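Lipase (Acinetobacter baumannii, PDB 4OPM) probably hydrolyses ester bonds of lipids such as triacylglycerols, as a putative lipase with the alpha/beta hydrolase fold. Local coordinates at residues K25-G30 with R102-A107; I32-S37 with P76-S81; H115-S120 with S139-D144; P236-W241 with N262-V267. All coordinates share one frame; numbering follows the deposited sequence.

Interaction 1 of 4, residues K25-G30 with R102-A107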
loop_
_atom_site.group_PDB
_atom_site.type_symbol
_atom_site.label_atom_id
_atom_site.label_comp_id
_atom_site.label_asym_id
_atom_site.label_seq_id
_atom_site.Cartn_x
_atom_site.Cartn_y
_atom_site.Cartn_z
ATOM N N LYS A 25 -11.097 12.463 -5.786
ATOM C CA LYS A 25 -11.954 12.168 -6.924
ATOM C C LYS A 25 -12.731 10.889 -6.655
ATOM O O LYS A 25 -12.407 10.134 -5.727
ATOM C CB LYS A 25 -11.119 12.067 -8.217
ATOM C CG LYS A 25 -10.591 13.441 -8.670
ATOM C CD LYS A 25 -10.253 13.514 -10.122
ATOM C CE LYS A 25 -9.674 14.869 -10.462
ATOM N NZ LYS A 25 -9.145 14.907 -11.850
ATOM N N SER A 26 -13.780 10.674 -7.456
ATOM C CA SER A 26 -14.648 9.512 -7.346
ATOM C C SER A 26 -14.925 8.942 -8.735
ATOM O O SER A 26 -15.083 9.713 -9.688
ATOM C CB SER A 26 -15.951 9.901 -6.650
ATOM O OG SER A 26 -16.859 8.819 -6.551
ATOM N N LEU A 27 -14.997 7.621 -8.857
ATOM C CA LEU A 27 -15.290 7.006 -10.146
ATOM C C LEU A 27 -16.074 5.709 -9.953
ATOM O O LEU A 27 -15.618 4.817 -9.231
ATOM C CB LEU A 27 -13.974 6.749 -10.918
ATOM C CG LEU A 27 -14.093 6.172 -12.346
ATOM C CD1 LEU A 27 -14.763 7.170 -13.303
ATOM C CD2 LEU A 27 -12.730 5.789 -12.875
ATOM N N LYS A 28 -17.256 5.616 -10.579
ATOM C CA LYS A 28 -18.044 4.390 -10.484
ATOM C C LYS A 28 -17.602 3.459 -11.605
ATOM O O LYS A 28 -17.570 3.849 -12.777
ATOM C CB LYS A 28 -19.555 4.666 -10.504
ATOM C CG LYS A 28 -20.394 3.404 -10.231
ATOM C CD LYS A 28 -21.883 3.685 -10.274
ATOM C CE LYS A 28 -22.714 2.419 -10.252
ATOM N NZ LYS A 28 -22.781 1.808 -8.896
ATOM N N VAL A 29 -17.165 2.256 -11.217
ATOM C CA VAL A 29 -16.693 1.202 -12.119
ATOM C C VAL A 29 -17.458 -0.073 -11.743
ATOM O O VAL A 29 -17.211 -0.648 -10.680
ATOM C CB VAL A 29 -15.149 1.008 -12.048
ATOM C CG1 VAL A 29 -14.659 0.032 -13.122
ATOM C CG2 VAL A 29 -14.404 2.339 -12.138
ATOM N N GLY A 30 -18.407 -0.472 -12.588
ATOM C CA GLY A 30 -19.256 -1.623 -12.308
ATOM C C GLY A 30 -20.027 -1.391 -11.022
ATOM O O GLY A 30 -20.655 -0.341 -10.862
ATOM N N ARG A 102 -7.436 -3.406 -11.859
ATOM C CA ARG A 102 -7.209 -3.293 -13.308
ATOM C C ARG A 102 -8.422 -2.613 -13.991
ATOM O O ARG A 102 -8.234 -1.734 -14.839
ATOM C CB ARG A 102 -6.926 -4.667 -13.940
ATOM C CG ARG A 102 -6.768 -4.647 -15.468
ATOM C CD ARG A 102 -5.539 -3.876 -15.924
ATOM N NE ARG A 102 -5.553 -3.662 -17.370
ATOM C CZ ARG A 102 -4.950 -2.654 -17.989
ATOM N NH1 ARG A 102 -4.276 -1.744 -17.293
ATOM N NH2 ARG A 102 -5.015 -2.545 -19.307
ATOM N N ARG A 103 -9.657 -3.002 -13.611
ATOM C CA ARG A 103 -10.881 -2.403 -14.175
ATOM C C ARG A 103 -10.908 -0.891 -13.878
ATOM O O ARG A 103 -11.295 -0.099 -14.748
ATOM C CB ARG A 103 -12.161 -3.080 -13.644
ATOM C CG ARG A 103 -12.287 -4.580 -13.950
ATOM C CD ARG A 103 -12.626 -4.910 -15.401
ATOM N NE ARG A 103 -11.461 -4.859 -16.296
ATOM C CZ ARG A 103 -10.586 -5.848 -16.474
ATOM N NH1 ARG A 103 -10.707 -6.985 -15.797
ATOM N NH2 ARG A 103 -9.575 -5.701 -17.319
ATOM N N PHE A 104 -10.465 -0.504 -12.664
ATOM C CA PHE A 104 -10.368 0.892 -12.255
ATOM C C PHE A 104 -9.345 1.641 -13.132
ATOM O O PHE A 104 -9.657 2.721 -13.612
ATOM C CB PHE A 104 -9.995 1.018 -10.763
ATOM C CG PHE A 104 -9.545 2.412 -10.381
ATOM C CD1 PHE A 104 -10.472 3.433 -10.196
ATOM C CD2 PHE A 104 -8.189 2.715 -10.246
ATOM C CE1 PHE A 104 -10.056 4.732 -9.880
ATOM C CE2 PHE A 104 -7.772 4.013 -9.916
ATOM C CZ PHE A 104 -8.707 5.015 -9.747
ATOM N N VAL A 105 -8.140 1.069 -13.341
ATOM C CA VAL A 105 -7.070 1.665 -14.172
ATOM C C VAL A 105 -7.612 1.913 -15.605
ATOM O O VAL A 105 -7.385 2.983 -16.181
ATOM C CB VAL A 105 -5.787 0.789 -14.174
ATOM C CG1 VAL A 105 -4.816 1.201 -15.283
ATOM C CG2 VAL A 105 -5.096 0.832 -12.809
ATOM N N GLU A 106 -8.355 0.941 -16.140
ATOM C CA GLU A 106 -8.966 1.047 -17.469
ATOM C C GLU A 106 -10.028 2.164 -17.503
ATOM O O GLU A 106 -10.017 2.994 -18.417
ATOM C CB GLU A 106 -9.586 -0.295 -17.868
ATOM C CG GLU A 106 -8.551 -1.359 -18.201
ATOM C CD GLU A 106 -9.097 -2.718 -18.603
ATOM O OE1 GLU A 106 -10.276 -3.007 -18.299
ATOM O OE2 GLU A 106 -8.326 -3.508 -19.193
ATOM N N ALA A 107 -10.925 2.198 -16.502
ATOM C CA ALA A 107 -11.992 3.207 -16.430
ATOM C C ALA A 107 -11.439 4.619 -16.167
ATOM O O ALA A 107 -12.018 5.600 -16.639
ATOM C CB ALA A 107 -12.991 2.833 -15.354
#
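Leu-27 and Val-29 reach from the edge strand 22-29 of an alpha/beta hydrolase sheet onto helix 94-107, an example of how alternate residues of an outermost strand seat a covering helix. The short axes of strand 25-29 and helix 102-107 pass 9.0 Å from each other at 115°, so the strand runs across the helix and meets it over little more than one turn. The tight part gathers round Ala-107. Its CB lies 3.5 Å from Val-29 CG2 and 3.9 Å from Leu-27 CD2, and so receives one methyl from each of the two strand residues. Leu-27 extends away from its own backbone N (chi1 -177°), which carries CD2 over the end of the helix segment and, obliquely, to Phe-104 CE1 at 4.2 Å. Phe-104 is buried, and its ring also meets Trp-34 and Tyr-36 of strand 32-39.

The solvent side is looser and polar. Arg-103 starts toward the strand, but bends at chi2 and chi3 and turns its guanidinium away from the strand and over the helix. There NE and NH2 take Glu-106 side-on, one nitrogen to each carboxylate oxygen, while NH1 pairs with Glu-99. Arg-102 joins the same network through Glu-106. What remains of Arg-103 for the strand is its aliphatic base and main chain: Val-29 CG1 rests 4.0 Å from Arg-103 CB and 3.7 Å from Arg-103 O.

Interaction 2 of 4, residues I32-S37 with P76-S81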
loop_
_atom_site.group_PDB
_atom_site.type_symbol
_atom_site.label_atom_id
_atom_site.label_comp_id
_atom_site.label_asym_id
_atom_site.label_seq_id
_atom_site.Cartn_x
_atom_site.Cartn_y
_atom_site.Cartn_z
ATOM N N ILE A 32 -18.605 -0.871 -8.031
ATOM C CA ILE A 32 -17.720 -0.229 -7.062
ATOM C C ILE A 32 -17.647 1.260 -7.331
ATOM O O ILE A 32 -17.409 1.656 -8.477
ATOM C CB ILE A 32 -16.278 -0.837 -7.085
ATOM C CG1 ILE A 32 -16.272 -2.380 -6.925
ATOM C CG2 ILE A 32 -15.341 -0.147 -6.046
ATOM C CD1 ILE A 32 -14.929 -3.040 -7.268
ATOM N N THR A 33 -17.814 2.082 -6.282
ATOM C CA THR A 33 -17.582 3.518 -6.384
ATOM C C THR A 33 -16.218 3.763 -5.758
ATOM O O THR A 33 -16.078 3.733 -4.531
ATOM C CB THR A 33 -18.704 4.362 -5.776
ATOM O OG1 THR A 33 -19.914 4.008 -6.425
ATOM C CG2 THR A 33 -18.465 5.867 -5.971
ATOM N N TRP A 34 -15.209 3.959 -6.607
ATOM C CA TRP A 34 -13.853 4.178 -6.146
ATOM C C TRP A 34 -13.637 5.597 -5.665
ATOM O O TRP A 34 -13.999 6.548 -6.359
ATOM C CB TRP A 34 -12.847 3.884 -7.275
ATOM C CG TRP A 34 -12.715 2.431 -7.627
ATOM C CD1 TRP A 34 -13.469 1.732 -8.525
ATOM C CD2 TRP A 34 -11.724 1.519 -7.138
ATOM N NE1 TRP A 34 -13.012 0.437 -8.623
ATOM C CE2 TRP A 34 -11.959 0.270 -7.761
ATOM C CE3 TRP A 34 -10.662 1.631 -6.214
ATOM C CZ2 TRP A 34 -11.165 -0.856 -7.509
ATOM C CZ3 TRP A 34 -9.870 0.512 -5.967
ATOM C CH2 TRP A 34 -10.136 -0.716 -6.597
ATOM N N SER A 35 -13.010 5.729 -4.498
ATOM C CA SER A 35 -12.510 6.995 -3.971
ATOM C C SER A 35 -11.009 6.972 -4.240
ATOM O O SER A 35 -10.368 5.942 -3.990
ATOM C CB SER A 35 -12.809 7.126 -2.479
ATOM O OG SER A 35 -12.075 8.199 -1.911
ATOM N N TYR A 36 -10.448 8.055 -4.785
ATOM C CA TYR A 36 -9.010 8.088 -5.051
ATOM C C TYR A 36 -8.479 9.502 -5.034
ATOM O O TYR A 36 -9.236 10.461 -5.237
ATOM C CB TYR A 36 -8.639 7.403 -6.388
ATOM C CG TYR A 36 -9.177 8.064 -7.644
ATOM C CD1 TYR A 36 -10.497 7.865 -8.049
ATOM C CD2 TYR A 36 -8.335 8.789 -8.491
ATOM C CE1 TYR A 36 -10.983 8.424 -9.233
ATOM C CE2 TYR A 36 -8.815 9.363 -9.671
ATOM C CZ TYR A 36 -10.139 9.170 -10.039
ATOM O OH TYR A 36 -10.639 9.702 -11.203
ATOM N N SER A 37 -7.177 9.619 -4.748
ATOM C CA SER A 37 -6.456 10.883 -4.804
ATOM C C SER A 37 -5.757 10.966 -6.135
ATOM O O SER A 37 -5.297 9.942 -6.666
ATOM C CB SER A 37 -5.427 10.978 -3.675
ATOM O OG SER A 37 -6.058 10.944 -2.414
ATOM N N PRO A 76 -5.693 5.030 -5.066
ATOM C CA PRO A 76 -7.055 4.615 -4.718
ATOM C C PRO A 76 -7.214 4.134 -3.292
ATOM O O PRO A 76 -6.288 3.578 -2.691
ATOM C CB PRO A 76 -7.320 3.447 -5.687
ATOM C CG PRO A 76 -5.958 2.856 -5.951
ATOM C CD PRO A 76 -4.970 3.994 -5.839
ATOM N N ASP A 77 -8.425 4.312 -2.772
ATOM C CA ASP A 77 -8.884 3.656 -1.564
ATOM C C ASP A 77 -9.350 2.280 -2.016
ATOM O O ASP A 77 -10.278 2.180 -2.831
ATOM C CB ASP A 77 -10.043 4.411 -0.893
ATOM C CG ASP A 77 -9.654 5.571 -0.010
ATOM O OD1 ASP A 77 -8.584 5.485 0.653
ATOM O OD2 ASP A 77 -10.466 6.500 0.118
ATOM N N LEU A 78 -8.707 1.223 -1.553
ATOM C CA LEU A 78 -9.156 -0.107 -1.956
ATOM C C LEU A 78 -10.482 -0.446 -1.293
ATOM O O LEU A 78 -10.766 0.080 -0.211
ATOM C CB LEU A 78 -8.100 -1.175 -1.547
ATOM C CG LEU A 78 -6.714 -1.089 -2.203
ATOM C CD1 LEU A 78 -5.718 -1.993 -1.481
ATOM C CD2 LEU A 78 -6.769 -1.476 -3.684
ATOM N N PRO A 79 -11.290 -1.347 -1.890
ATOM C CA PRO A 79 -12.491 -1.847 -1.190
ATOM C C PRO A 79 -12.175 -2.227 0.266
ATOM O O PRO A 79 -11.154 -2.879 0.533
ATOM C CB PRO A 79 -12.847 -3.094 -1.999
ATOM C CG PRO A 79 -12.390 -2.768 -3.376
ATOM C CD PRO A 79 -11.075 -2.074 -3.159
ATOM N N GLY A 80 -13.013 -1.763 1.182
ATOM C CA GLY A 80 -12.860 -1.988 2.612
ATOM C C GLY A 80 -12.171 -0.834 3.309
ATOM O O GLY A 80 -12.107 -0.812 4.537
ATOM N N SER A 81 -11.673 0.151 2.529
ATOM C CA SER A 81 -10.931 1.297 3.039
ATOM C C SER A 81 -11.482 2.632 2.578
ATOM O O SER A 81 -12.080 2.725 1.509
ATOM C CB SER A 81 -9.479 1.217 2.592
ATOM O OG SER A 81 -8.807 0.148 3.231
#
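Ser-35 and Asp-77 meet through both backbone and side chain. Asp-77 N donates to Ser-35 O over 2.8 Å in a nearly straight bond (173° at the hydrogen), and Ser-35 OG lies 3.1 Å from Asp-77 OD2. The hydroxyl is brought to that side by a first torsion that sets OG opposite the backbone N (chi1 167°). On the opposite side of the strand from this polar pair, Trp-34 spreads its six-membered ring along 76-79. Its CE3 is 3.8 Å from Pro-76 CB and 3.4 Å from Asp-77 O, and its CH2 is 3.8 Å from Pro-79 CD, every one of these approaches being oblique to the ring. Ile-32 CG2 packs on one face of the indole, 3.5 Å above its plane.

Tyr-36 and Pro-76 form an antiparallel, non-hydrogen-bonded pair with CA atoms 4.0 Å apart, where strand 32-39 joins strand 72-76. This is the antiparallel margin of an alpha/beta hydrolase sheet, and the chain leaves it through a type II turn from Leu-78 to Ser-81.

Further out, Arg-57 forms a salt bridge with Asp-77 OD2, an oxygen that also receives Glu-83 N, so several donors steady the carboxylate. Thr-84 OG1 is hydrogen-bonded to both Asp-77 O and Ser-35 N and so ties the two segments together from outside. Leu-101 and Leu-97 of helix 94-107 pack on Pro-76 and Pro-79; His-51 NE2 is hydrogen-bonded to Leu-78 N.

Interaction 3 of 4, residues H115-S120 with S139-D144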
loop_
_atom_site.group_PDB
_atom_site.type_symbol
_atom_site.label_atom_id
_atom_site.label_comp_id
_atom_site.label_asym_id
_atom_site.label_seq_id
_atom_site.Cartn_x
_atom_site.Cartn_y
_atom_site.Cartn_z
ATOM N N HIS A 115 3.939 2.994 -13.669
ATOM C CA HIS A 115 4.804 2.696 -12.538
ATOM C C HIS A 115 3.891 2.302 -11.386
ATOM O O HIS A 115 2.905 3.000 -11.132
ATOM C CB HIS A 115 5.635 3.914 -12.166
ATOM C CG HIS A 115 6.602 4.354 -13.214
ATOM N ND1 HIS A 115 7.793 3.687 -13.415
ATOM C CD2 HIS A 115 6.561 5.442 -14.020
ATOM C CE1 HIS A 115 8.427 4.365 -14.360
ATOM N NE2 HIS A 115 7.728 5.440 -14.744
ATOM N N ILE A 116 4.173 1.190 -10.714
ATOM C CA ILE A 116 3.309 0.751 -9.620
ATOM C C ILE A 116 4.104 0.603 -8.330
ATOM O O ILE A 116 5.208 0.079 -8.346
ATOM C CB ILE A 116 2.544 -0.556 -9.984
ATOM C CG1 ILE A 116 1.722 -0.365 -11.289
ATOM C CG2 ILE A 116 1.623 -0.980 -8.838
ATOM C CD1 ILE A 116 1.402 -1.596 -11.993
ATOM N N ALA A 117 3.528 1.073 -7.210
ATOM C CA ALA A 117 4.146 0.949 -5.888
ATOM C C ALA A 117 3.131 0.362 -4.939
ATOM O O ALA A 117 1.951 0.710 -4.996
ATOM C CB ALA A 117 4.642 2.293 -5.376
ATOM N N GLY A 118 3.587 -0.536 -4.090
ATOM C CA GLY A 118 2.701 -1.190 -3.138
ATOM C C GLY A 118 3.314 -1.327 -1.766
ATOM O O GLY A 118 4.471 -1.737 -1.635
ATOM N N HIS A 119 2.547 -0.964 -0.736
ATOM C CA HIS A 119 2.975 -1.138 0.644
ATOM C C HIS A 119 2.253 -2.343 1.247
ATOM O O HIS A 119 1.021 -2.394 1.202
ATOM C CB HIS A 119 2.710 0.130 1.498
ATOM C CG HIS A 119 2.983 -0.095 2.963
ATOM N ND1 HIS A 119 2.000 0.088 3.919
ATOM C CD2 HIS A 119 4.102 -0.563 3.570
ATOM C CE1 HIS A 119 2.550 -0.266 5.069
ATOM N NE2 HIS A 119 3.812 -0.673 4.903
ATOM N N SER A 120 3.009 -3.278 1.878
ATOM C CA SER A 120 2.438 -4.404 2.631
ATOM C C SER A 120 1.467 -5.233 1.734
ATOM O O SER A 120 1.923 -5.738 0.705
ATOM C CB SER A 120 1.766 -3.864 3.899
ATOM O OG SER A 120 1.479 -4.877 4.848
ATOM N N SER A 139 7.175 -0.434 -13.997
ATOM C CA SER A 139 8.102 -0.679 -12.888
ATOM C C SER A 139 7.317 -1.078 -11.670
ATOM O O SER A 139 6.107 -0.830 -11.595
ATOM C CB SER A 139 8.952 0.563 -12.585
ATOM O OG SER A 139 8.221 1.539 -11.858
ATOM N N LEU A 140 8.022 -1.671 -10.707
ATOM C CA LEU A 140 7.429 -2.121 -9.458
ATOM C C LEU A 140 8.246 -1.609 -8.268
ATOM O O LEU A 140 9.473 -1.706 -8.277
ATOM C CB LEU A 140 7.401 -3.655 -9.488
ATOM C CG LEU A 140 6.348 -4.397 -8.670
ATOM C CD1 LEU A 140 4.916 -4.078 -9.161
ATOM C CD2 LEU A 140 6.567 -5.897 -8.791
ATOM N N PHE A 141 7.570 -1.063 -7.254
ATOM C CA PHE A 141 8.247 -0.594 -6.055
ATOM C C PHE A 141 7.576 -1.294 -4.892
ATOM O O PHE A 141 6.387 -1.091 -4.648
ATOM C CB PHE A 141 8.225 0.937 -5.925
ATOM C CG PHE A 141 8.858 1.515 -4.674
ATOM C CD1 PHE A 141 9.924 0.871 -4.044
ATOM C CD2 PHE A 141 8.424 2.733 -4.155
ATOM C CE1 PHE A 141 10.515 1.417 -2.898
ATOM C CE2 PHE A 141 9.031 3.291 -3.028
ATOM C CZ PHE A 141 10.075 2.636 -2.408
ATOM N N LEU A 142 8.308 -2.196 -4.242
ATOM C CA LEU A 142 7.770 -2.995 -3.155
ATOM C C LEU A 142 8.286 -2.492 -1.824
ATOM O O LEU A 142 9.481 -2.560 -1.553
ATOM C CB LEU A 142 8.126 -4.476 -3.351
ATOM C CG LEU A 142 7.636 -5.131 -4.667
ATOM C CD1 LEU A 142 8.196 -6.550 -4.830
ATOM C CD2 LEU A 142 6.098 -5.143 -4.751
ATOM N N VAL A 143 7.372 -2.007 -0.989
ATOM C CA VAL A 143 7.717 -1.487 0.331
ATOM C C VAL A 143 7.176 -2.460 1.380
ATOM O O VAL A 143 5.966 -2.487 1.604
ATOM C CB VAL A 143 7.190 -0.037 0.559
ATOM C CG1 VAL A 143 7.690 0.511 1.902
ATOM C CG2 VAL A 143 7.578 0.900 -0.597
ATOM N N ASP A 144 8.061 -3.251 2.023
ATOM C CA ASP A 144 7.682 -4.258 3.045
ATOM C C ASP A 144 6.470 -5.076 2.541
ATOM O O ASP A 144 5.442 -5.179 3.219
ATOM C CB ASP A 144 7.387 -3.574 4.390
ATOM C CG ASP A 144 8.593 -2.804 4.912
ATOM O OD1 ASP A 144 8.933 -1.763 4.314
ATOM O OD2 ASP A 144 9.247 -3.292 5.868
HETATM O O HOH W 1 7.275 1.879 -9.313
#
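The parallel strands 114-119 and 137-143, joined through helix 121-132, make a beta-alpha-beta unit in the middle of the sheet, and His-115 to Ser-120 runs beside Ser-139 to Asp-144 within it. At the start His-115 ND1 and Ser-139 OG share a hydrogen bond of 2.7 Å, the oxygen lying at the edge of the imidazole. Ser-139 OG sits between its backbone N and carbonyl carbon (chi1 77°), a setting in which it also holds a water bound to Ile-116 O.

The backbone bonds then run in the alternating pattern of parallel strands. Ile-116 O takes Phe-141 N at 2.8 Å, and Gly-118 N gives to Phe-141 O at 2.9 Å. On one face Ala-117 CB packs 3.9 Å from Phe-141 CB. Near the end of the strands, His-119 CD2 comes 3.3 Å from Val-143 O, the acceptor of the Ser-120 N-H, while His-119 NE2 is bonded to His-274 O.

Ser-120 follows with positive phi (56°), directly before the helix, and its OG is hydrogen-bonded to His-274 NE2. With Gly-118 and Gly-122 this strained turn fits the GxSxG nucleophile elbow of alpha/beta hydrolases, in which Ser-120 would probably be the nucleophile.

Interaction 4 of 4, residues P236-W241 with N262-V267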
loop_
_atom_site.group_PDB
_atom_site.type_symbol
_atom_site.label_atom_id
_atom_site.label_comp_id
_atom_site.label_asym_id
_atom_site.label_seq_id
_atom_site.Cartn_x
_atom_site.Cartn_y
_atom_site.Cartn_z
ATOM N N PRO A 236 11.286 -3.869 -14.032
ATOM C CA PRO A 236 12.368 -3.405 -13.141
ATOM C C PRO A 236 11.756 -3.140 -11.766
ATOM O O PRO A 236 10.674 -2.542 -11.687
ATOM C CB PRO A 236 12.896 -2.138 -13.820
ATOM C CG PRO A 236 11.796 -1.676 -14.689
ATOM C CD PRO A 236 11.015 -2.895 -15.109
ATOM N N THR A 237 12.390 -3.656 -10.701
ATOM C CA THR A 237 11.795 -3.597 -9.365
ATOM C C THR A 237 12.753 -3.018 -8.329
ATOM O O THR A 237 13.938 -3.371 -8.278
ATOM C CB THR A 237 11.318 -5.023 -8.962
ATOM O OG1 THR A 237 10.389 -5.511 -9.938
ATOM C CG2 THR A 237 10.667 -5.078 -7.573
ATOM N N LEU A 238 12.205 -2.138 -7.490
ATOM C CA LEU A 238 12.871 -1.547 -6.353
ATOM C C LEU A 238 12.235 -2.145 -5.103
ATOM O O LEU A 238 11.006 -2.207 -5.009
ATOM C CB LEU A 238 12.754 -0.008 -6.374
ATOM C CG LEU A 238 13.438 0.754 -5.224
ATOM C CD1 LEU A 238 14.965 0.556 -5.253
ATOM C CD2 LEU A 238 13.111 2.237 -5.289
ATOM N N ILE A 239 13.065 -2.612 -4.171
ATOM C CA ILE A 239 12.590 -3.215 -2.919
ATOM C C ILE A 239 13.108 -2.377 -1.789
ATOM O O ILE A 239 14.309 -2.129 -1.720
ATOM C CB ILE A 239 13.056 -4.702 -2.778
ATOM C CG1 ILE A 239 12.569 -5.579 -3.958
ATOM C CG2 ILE A 239 12.653 -5.322 -1.416
ATOM C CD1 ILE A 239 13.466 -6.817 -4.206
ATOM N N LEU A 240 12.228 -1.986 -0.872
ATOM C CA LEU A 240 12.644 -1.209 0.294
ATOM C C LEU A 240 11.989 -1.805 1.538
ATOM O O LEU A 240 10.816 -2.163 1.514
ATOM C CB LEU A 240 12.315 0.285 0.125
ATOM C CG LEU A 240 12.895 1.222 1.184
ATOM C CD1 LEU A 240 13.274 2.567 0.582
ATOM C CD2 LEU A 240 11.911 1.415 2.345
ATOM N N TRP A 241 12.774 -1.943 2.617
ATOM C CA TRP A 241 12.296 -2.522 3.861
ATOM C C TRP A 241 12.713 -1.713 5.064
ATOM O O TRP A 241 13.746 -1.042 5.043
ATOM C CB TRP A 241 12.912 -3.930 4.035
ATOM C CG TRP A 241 11.912 -5.003 4.338
ATOM C CD1 TRP A 241 11.547 -5.475 5.571
ATOM C CD2 TRP A 241 11.094 -5.679 3.387
ATOM N NE1 TRP A 241 10.567 -6.436 5.434
ATOM C CE2 TRP A 241 10.269 -6.577 4.103
ATOM C CE3 TRP A 241 10.965 -5.606 1.986
ATOM C CZ2 TRP A 241 9.355 -7.424 3.460
ATOM C CZ3 TRP A 241 10.067 -6.457 1.351
ATOM C CH2 TRP A 241 9.245 -7.319 2.087
ATOM N N ASN A 262 14.536 -8.726 -12.570
ATOM C CA ASN A 262 15.029 -7.363 -12.729
ATOM C C ASN A 262 14.877 -6.518 -11.467
ATOM O O ASN A 262 14.722 -5.301 -11.537
ATOM C CB ASN A 262 14.361 -6.715 -13.947
ATOM C CG ASN A 262 14.816 -7.391 -15.232
ATOM O OD1 ASN A 262 16.008 -7.654 -15.429
ATOM N ND2 ASN A 262 13.880 -7.764 -16.100
ATOM N N ALA A 263 15.007 -7.151 -10.309
ATOM C CA ALA A 263 14.992 -6.420 -9.052
ATOM C C ALA A 263 16.397 -5.908 -8.755
ATOM O O ALA A 263 17.385 -6.591 -9.044
ATOM C CB ALA A 263 14.499 -7.309 -7.925
ATOM N N GLN A 264 16.476 -4.702 -8.217
ATOM C CA GLN A 264 17.717 -4.065 -7.768
ATOM C C GLN A 264 18.065 -4.562 -6.366
ATOM O O GLN A 264 17.162 -5.073 -5.698
ATOM C CB GLN A 264 17.516 -2.530 -7.726
ATOM C CG GLN A 264 17.564 -1.913 -9.108
ATOM C CD GLN A 264 17.450 -0.417 -9.108
ATOM O OE1 GLN A 264 17.124 0.166 -10.137
ATOM N NE2 GLN A 264 17.756 0.250 -7.985
ATOM N N PRO A 265 19.317 -4.370 -5.855
ATOM C CA PRO A 265 19.600 -4.736 -4.453
ATOM C C PRO A 265 18.646 -4.010 -3.492
ATOM O O PRO A 265 18.403 -2.811 -3.678
ATOM C CB PRO A 265 21.049 -4.270 -4.251
ATOM C CG PRO A 265 21.642 -4.290 -5.637
ATOM C CD PRO A 265 20.517 -3.788 -6.500
ATOM N N PRO A 266 18.032 -4.717 -2.514
ATOM C CA PRO A 266 17.069 -4.047 -1.620
ATOM C C PRO A 266 17.686 -2.934 -0.785
ATOM O O PRO A 266 18.873 -2.978 -0.456
ATOM C CB PRO A 266 16.577 -5.177 -0.706
ATOM C CG PRO A 266 16.892 -6.439 -1.456
ATOM C CD PRO A 266 18.175 -6.144 -2.167
ATOM N N VAL A 267 16.873 -1.927 -0.473
ATOM C CA VAL A 267 17.275 -0.827 0.408
ATOM C C VAL A 267 16.726 -1.157 1.791
ATOM O O VAL A 267 15.504 -1.319 1.947
ATOM C CB VAL A 267 16.768 0.547 -0.100
ATOM C CG1 VAL A 267 17.057 1.652 0.920
ATOM C CG2 VAL A 267 17.363 0.888 -1.458
HETATM O O HOH W 2 15.815 -2.936 -4.732
#
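Thr-237 to Trp-241 and the chain from Asn-262 to Val-267 show how the parallel part of the mixed alpha/beta hydrolase sheet is extended at its margin, where the outermost strand 267-269 adds to strand 237-242.

Backbone hydrogen bonds come in two groups. In the first, Thr-237 N gives to Asn-262 O from well above the carbonyl plane, and Gln-264 N gives to Thr-237 O at 2.9 Å. In the second, Val-267 N bonds Ile-239 O at 2.9 Å and Val-267 O accepts Trp-241 N. Between them the register shifts by one residue as 262-267 bows outward at Pro-265. A water enters there, accepting from Ile-239 N at 2.8 Å and reaching Gln-264 O by a weak bond.

Polar side-chain ends mostly turn to other partners: Asn-262 ND2 bonds Asp-234 O, and Trp-241 NE1 bonds Ile-248 O.

Apolar packing follows the same division as the backbone bonds. Ile-239 is the bridging side chain: CG1, set beside the backbone N (chi1 -58°), carries CD1 back to Ala-263, whereas CG2 lies alongside Pro-266 CB at 4.0 Å. Leu-256 of helix 251-259 also packs on it. Leu-240 slants across Val-267, its CD1 3.9 Å from Val-267 CG1.

Overall arrangement
One mixed sheet carries all four contacts, which fall into two touching pairs. Interactions 1 and 2, with centres about 9 Å apart, share the antiparallel margin: Leu-27 O and Trp-34 N lie 2.8 Å apart in a probable hydrogen bond, as do Lys-25 N and Tyr-36 O. Interactions 3 and 4, also about 9 Å between centres, join through neighbouring parallel strands, with Leu-142 N 2.8 Å from Leu-238 O. Between the pairs, interactions 2 and 3 stand about 18 Å apart by centres. The probable Ser-120, His-274, Asp-245 triad belongs with interaction 3, where a polyethylene glycol, probably from the crystallisation liquor, lies about 4 Å from the Ser-120 side chain; Trp-241 of interaction 4 touches the triad residues.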